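Local coordinates for HNH nuclease domain-containing protein (Streptomyces coelicolor, PDB 5ZMO) that binds phosphorothioated DNA through its sulfur-binding domain, the part crystallised here, and is probably a type IV restriction endonuclease, at residues H146-A150 against G151-D155. Sequence-based numbering, arbitrary orientation.
Sequences HLLPA and GLLED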
ATOM      1  N   HIS A 146       6.800   8.442 -12.662  1.00 30.31           N
ATOM      2  CA  HIS A 146       6.974   9.760 -13.244  1.00 40.63           C
ATOM      3  C   HIS A 146       6.533   9.729 -14.705  1.00 41.23           C
ATOM      4  O   HIS A 146       5.890  10.663 -15.168  1.00 37.50           O
ATOM      5  CB  HIS A 146       8.432  10.205 -13.128  1.00 45.24           C
ATOM      6  CG  HIS A 146       8.673  11.615 -13.575  1.00 61.85           C
ATOM      7  ND1 HIS A 146       9.813  11.997 -14.264  1.00 64.22           N
ATOM      8  CD2 HIS A 146       7.916  12.732 -13.448  1.00 65.19           C
ATOM      9  CE1 HIS A 146       9.750  13.288 -14.526  1.00 62.91           C
ATOM     10  NE2 HIS A 146       8.604  13.754 -14.057  1.00 68.43           N
ATOM     11  N   LEU A 147       6.903   8.672 -15.420  1.00 39.94           N
ATOM     12  CA  LEU A 147       6.251   8.371 -16.704  1.00 43.16           C
ATOM     13  C   LEU A 147       5.026   7.689 -16.246  1.00 46.78           C
ATOM     14  O   LEU A 147       5.133   6.562 -15.766  1.00 43.44           O
ATOM     15  CB  LEU A 147       7.030   7.355 -17.570  1.00 47.53           C
ATOM     16  CG  LEU A 147       8.228   7.781 -18.408  1.00 49.88           C
ATOM     17  CD1 LEU A 147       7.927   9.118 -19.045  1.00 50.26           C
ATOM     18  CD2 LEU A 147       9.452   7.868 -17.540  1.00 56.30           C
ATOM     19  N   LEU A 148       3.888   8.349 -16.388  1.00 37.56           N
ATOM     20  CA  LEU A 148       2.615   7.920 -15.860  1.00 33.62           C
ATOM     21  C   LEU A 148       1.867   6.982 -16.829  1.00 33.21           C
ATOM     22  O   LEU A 148       1.213   7.431 -17.803  1.00 35.71           O
ATOM     23  CB  LEU A 148       1.704   9.150 -15.610  1.00 34.06           C
ATOM     24  CG  LEU A 148       0.285   8.871 -15.087  1.00 38.64           C
ATOM     25  CD1 LEU A 148       0.220   8.097 -13.767  1.00 37.22           C
ATOM     26  CD2 LEU A 148      -0.415  10.211 -14.954  1.00 37.87           C
ATOM     27  N   PRO A 149       1.905   5.700 -16.559  1.00 27.71           N
ATOM     28  CA  PRO A 149       1.309   4.681 -17.376  1.00 32.25           C
ATOM     29  C   PRO A 149      -0.166   4.896 -17.692  1.00 31.56           C
ATOM     30  O   PRO A 149      -0.931   5.267 -16.785  1.00 29.62           O
ATOM     31  CB  PRO A 149       1.473   3.433 -16.527  1.00 34.03           C
ATOM     32  CG  PRO A 149       2.563   3.731 -15.573  1.00 30.28           C
ATOM     33  CD  PRO A 149       2.512   5.162 -15.329  1.00 29.88           C
ATOM     34  N   ALA A 150      -0.581   4.655 -18.950  1.00 32.11           N
ATOM     35  CA  ALA A 150      -2.016   4.677 -19.251  1.00 34.39           C
ATOM     36  C   ALA A 150      -2.670   3.597 -18.389  1.00 32.28           C
ATOM     37  O   ALA A 150      -2.158   2.469 -18.206  1.00 32.24           O
ATOM     38  CB  ALA A 150      -2.336   4.464 -20.736  1.00 35.24           C
ATOM     39  N   GLY A 151      -3.805   3.985 -17.842  1.00 30.51           N
ATOM     40  CA  GLY A 151      -4.557   3.109 -17.005  1.00 29.96           C
ATOM     41  C   GLY A 151      -4.266   3.251 -15.537  1.00 26.26           C
ATOM     42  O   GLY A 151      -5.047   2.743 -14.726  1.00 27.53           O
ATOM     43  N   LEU A 152      -3.164   3.873 -15.156  1.00 26.70           N
ATOM     44  CA  LEU A 152      -2.782   3.815 -13.723  1.00 25.67           C
ATOM     45  C   LEU A 152      -3.824   4.531 -12.865  1.00 26.68           C
ATOM     46  O   LEU A 152      -4.311   3.979 -11.881  1.00 28.54           O
ATOM     47  CB  LEU A 152      -1.415   4.434 -13.484  1.00 27.13           C
ATOM     48  CG  LEU A 152      -0.888   4.238 -12.053  1.00 30.82           C
ATOM     49  CD1 LEU A 152       0.607   3.961 -12.062  1.00 32.84           C
ATOM     50  CD2 LEU A 152      -1.198   5.437 -11.170  1.00 31.45           C
ATOM     51  N   LEU A 153      -4.192   5.745 -13.239  1.00 27.05           N
ATOM     52  CA  LEU A 153      -5.152   6.494 -12.423  1.00 28.85           C
ATOM     53  C   LEU A 153      -6.470   5.779 -12.268  1.00 31.26           C
ATOM     54  O   LEU A 153      -6.937   5.615 -11.128  1.00 28.32           O
ATOM     55  CB  LEU A 153      -5.366   7.910 -12.989  1.00 32.92           C
ATOM     56  CG  LEU A 153      -4.461   9.042 -12.506  1.00 38.67           C
ATOM     57  CD1 LEU A 153      -3.065   8.590 -12.167  1.00 44.62           C
ATOM     58  CD2 LEU A 153      -4.487  10.250 -13.448  1.00 39.93           C
ATOM     59  N   GLU A 154      -7.031   5.280 -13.371  1.00 30.02           N
ATOM     60  CA  GLU A 154      -8.252   4.486 -13.310  1.00 34.78           C
ATOM     61  C   GLU A 154      -8.080   3.233 -12.465  1.00 31.82           C
ATOM     62  O   GLU A 154      -8.951   2.917 -11.646  1.00 31.63           O
ATOM     63  CB  GLU A 154      -8.787   4.126 -14.706  1.00 40.35           C
ATOM     64  CG  GLU A 154      -9.586   5.233 -15.367  1.00 54.66           C
ATOM     65  CD  GLU A 154     -10.854   5.628 -14.579  1.00 62.37           C
ATOM     66  OE1 GLU A 154     -11.281   6.806 -14.708  1.00 77.62           O
ATOM     67  OE2 GLU A 154     -11.412   4.778 -13.833  1.00 69.13           O
ATOM     68  N   ASP A 155      -6.968   2.529 -12.626  1.00 28.11           N
ATOM     69  CA  ASP A 155      -6.826   1.218 -11.974  1.00 31.07           C
ATOM     70  C   ASP A 155      -6.616   1.349 -10.463  1.00 29.95           C
ATOM     71  O   ASP A 155      -6.984   0.437  -9.685  1.00 29.53           O
ATOM     72  CB  ASP A 155      -5.719   0.361 -12.604  1.00 33.35           C
ATOM     73  CG  ASP A 155      -6.166  -0.320 -13.931  1.00 36.02           C
ATOM     74  OD1 ASP A 155      -7.366  -0.187 -14.304  1.00 40.11           O
ATOM     75  OD2 ASP A 155      -5.318  -0.970 -14.581  1.00 36.61           O
TER
HETATM   76  O   HOH W   1      -3.003   6.824 -15.667  1.00 36.61           O
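Leu148 CD1 sits 3.7 Å from Leu153 CD1 and 4.0 Å from Leu152 CD2, touching both leucines at the start of the short helix 152-155. Leu148 carries its CG anti to the backbone N (chi1 178°), which lets the branch reach the helix start; its side chain crosses each partner at roughly a right angle. Ile141 of helix 130-144 backs Leu148 and Leu153. The close packing is at buried Leu152, which runs alongside the proline ring, its CD1 4.0 Å from Pro149 CD, with Tyr64 against both residues. The open side is at exposed Leu148, with Leu153 partly exposed and a bridging water close by.

Pro149 O accepts from Leu152 N at 3.1 Å, a fairly straight bond (162° at the hydrogen) although the donor stands well above the carbonyl plane. The same oxygen accepts a hydrogen bond from the water, 2.8 Å from Pro149 O, and the water oxygen in turn accepts from Leu153 N at 2.9 Å.

All this lies on the domain surface, about 17 Å, nearest atoms, from the bound DNA. Gly151 O receives Asp155 N at 2.9 Å. Pro149 to Leu152 form a type II beta turn whose third residue, Gly151, with a positive phi (94°) that suits glycine, is also the helix N-cap.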